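Local coordinates for histidine kinase (Methanosarcina mazei, PDB 3LIB), which is probably a membrane-bound sensor that transfers phosphate from ATP to a protein histidine, this chain being its extracellular sensing domain of the PDC (Cache) fold, at residues 93-98 with 113-118. Residues are numbered along the deposited sequence; the frame is centred on the assembly and turned at random.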
loop_
_atom_site.group_PDB
_atom_site.type_symbol
_atom_site.label_atom_id
_atom_site.label_comp_id
_atom_site.label_asym_id
_atom_site.label_seq_id
_atom_site.Cartn_x
_atom_site.Cartn_y
_atom_site.Cartn_z
ATOM N N SER A 93 24.942 6.799 17.114
ATOM C CA SER A 93 24.155 7.417 18.142
ATOM C C SER A 93 22.704 6.945 18.023
ATOM O O SER A 93 22.337 6.224 17.085
ATOM C CB SER A 93 24.274 8.929 18.083
ATOM O OG SER A 93 23.316 9.471 17.211
ATOM N N PRO A 94 21.869 7.326 18.996
ATOM C CA PRO A 94 20.501 6.805 18.962
ATOM C C PRO A 94 19.847 7.045 17.604
ATOM O O PRO A 94 19.944 8.140 17.057
ATOM C CB PRO A 94 19.765 7.595 20.068
ATOM C CG PRO A 94 20.801 8.439 20.773
ATOM C CD PRO A 94 22.162 8.122 20.205
ATOM N N ALA A 95 19.197 6.012 17.076
ATOM C CA ALA A 95 18.400 6.098 15.855
ATOM C C ALA A 95 19.260 6.106 14.606
ATOM O O ALA A 95 18.744 6.293 13.500
ATOM C CB ALA A 95 17.471 7.305 15.891
ATOM N N HIS A 96 20.565 5.914 14.755
ATOM C CA HIS A 96 21.375 5.757 13.551
ATOM C C HIS A 96 21.979 4.373 13.474
ATOM O O HIS A 96 21.578 3.475 14.202
ATOM C CB HIS A 96 22.445 6.834 13.439
ATOM C CG HIS A 96 21.905 8.212 13.592
ATOM N ND1 HIS A 96 21.197 8.606 14.702
ATOM C CD2 HIS A 96 21.969 9.294 12.785
ATOM C CE1 HIS A 96 20.842 9.871 14.573
ATOM N NE2 HIS A 96 21.293 10.312 13.415
ATOM N N ASP A 97 22.932 4.210 12.571
ATOM C CA ASP A 97 23.603 2.944 12.371
ATOM C C ASP A 97 25.087 3.245 12.204
ATOM O O ASP A 97 25.542 4.337 12.540
ATOM C CB ASP A 97 23.064 2.263 11.119
ATOM C CG ASP A 97 23.130 3.168 9.913
ATOM O OD1 ASP A 97 23.434 2.687 8.807
ATOM O OD2 ASP A 97 22.919 4.387 10.075
ATOM N N GLY A 98 25.843 2.289 11.680
ATOM C CA GLY A 98 27.277 2.486 11.528
ATOM C C GLY A 98 27.550 3.679 10.633
ATOM O O GLY A 98 28.584 4.349 10.745
ATOM N N ALA A 113 5.594 2.507 20.375
ATOM C CA ALA A 113 5.965 3.554 19.416
ATOM C C ALA A 113 7.401 4.095 19.591
ATOM O O ALA A 113 7.606 5.249 19.955
ATOM C CB ALA A 113 4.985 4.687 19.486
ATOM N N SER A 114 8.384 3.250 19.306
ATOM C CA SER A 114 9.787 3.627 19.222
ATOM C C SER A 114 10.161 4.328 17.901
ATOM O O SER A 114 9.340 4.449 16.985
ATOM C CB SER A 114 10.599 2.349 19.288
ATOM O OG SER A 114 10.010 1.396 18.403
ATOM N N VAL A 115 11.425 4.766 17.829
ATOM C CA VAL A 115 12.101 5.189 16.590
ATOM C C VAL A 115 13.351 4.344 16.414
ATOM O O VAL A 115 13.969 3.983 17.398
ATOM C CB VAL A 115 12.523 6.681 16.630
ATOM C CG1 VAL A 115 12.852 7.088 18.036
ATOM C CG2 VAL A 115 13.717 6.939 15.698
ATOM N N ALA A 116 13.714 4.011 15.179
ATOM C CA ALA A 116 14.975 3.288 14.912
ATOM C C ALA A 116 15.517 3.603 13.535
ATOM O O ALA A 116 14.807 4.141 12.688
ATOM C CB ALA A 116 14.786 1.807 15.046
ATOM N N PRO A 117 16.777 3.252 13.286
ATOM C CA PRO A 117 17.265 3.451 11.939
ATOM C C PRO A 117 16.534 2.548 10.953
ATOM O O PRO A 117 16.088 1.470 11.318
ATOM C CB PRO A 117 18.732 3.047 12.042
ATOM C CG PRO A 117 18.760 2.063 13.126
ATOM C CD PRO A 117 17.776 2.602 14.137
ATOM N N LEU A 118 16.409 3.001 9.713
ATOM C CA LEU A 118 15.897 2.176 8.640
ATOM C C LEU A 118 16.871 1.031 8.296
ATOM O O LEU A 118 18.052 1.087 8.613
ATOM C CB LEU A 118 15.592 3.054 7.437
ATOM C CG LEU A 118 14.407 4.024 7.587
ATOM C CD1 LEU A 118 14.317 5.092 6.491
ATOM C CD2 LEU A 118 13.114 3.223 7.620
#
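Pro117 lays one side of its ring against the loop backbone at Ala95 and His96. Its CB lies 3.6 Å from Ala95 O, and its CG lies near His96 O, while CD faces the carbonyl carbon of Ala95. The one apolar side-chain contact joins Ala95 CB to Val115 CG2 at 3.8 Å; CG2, roughly anti to the backbone N, reaches the loop. No direct hydrogen bond crosses between 93-98 and 113-118; the contact found is van der Waals. A glycine in place of Pro117 would probably leave the carbonyls of Ala95 and His96 without their apolar cover and open a gap beside the loop.

Bonds within the loop help to shape it. A type II turn from Ser93 to His96 is closed by His96 N to Ser93 O, 2.9 Å. His96 ND1 bonds to Pro94 O at 2.7 Å. That oxygen lies in the ring plane, but the nitrogen sits above the carbonyl plane. Asp97 OD1 is hydrogen-bonded to Thr99 OG1 and Tyr121 OH.

In the Cache (PDC-fold) sensor domain, the contact joins the loop after helix 87-90 to strand 114-117, which pairs antiparallel with strand 104-107. Val115 touches Leu58 and His96 touches Arg54, both of helix 54-66.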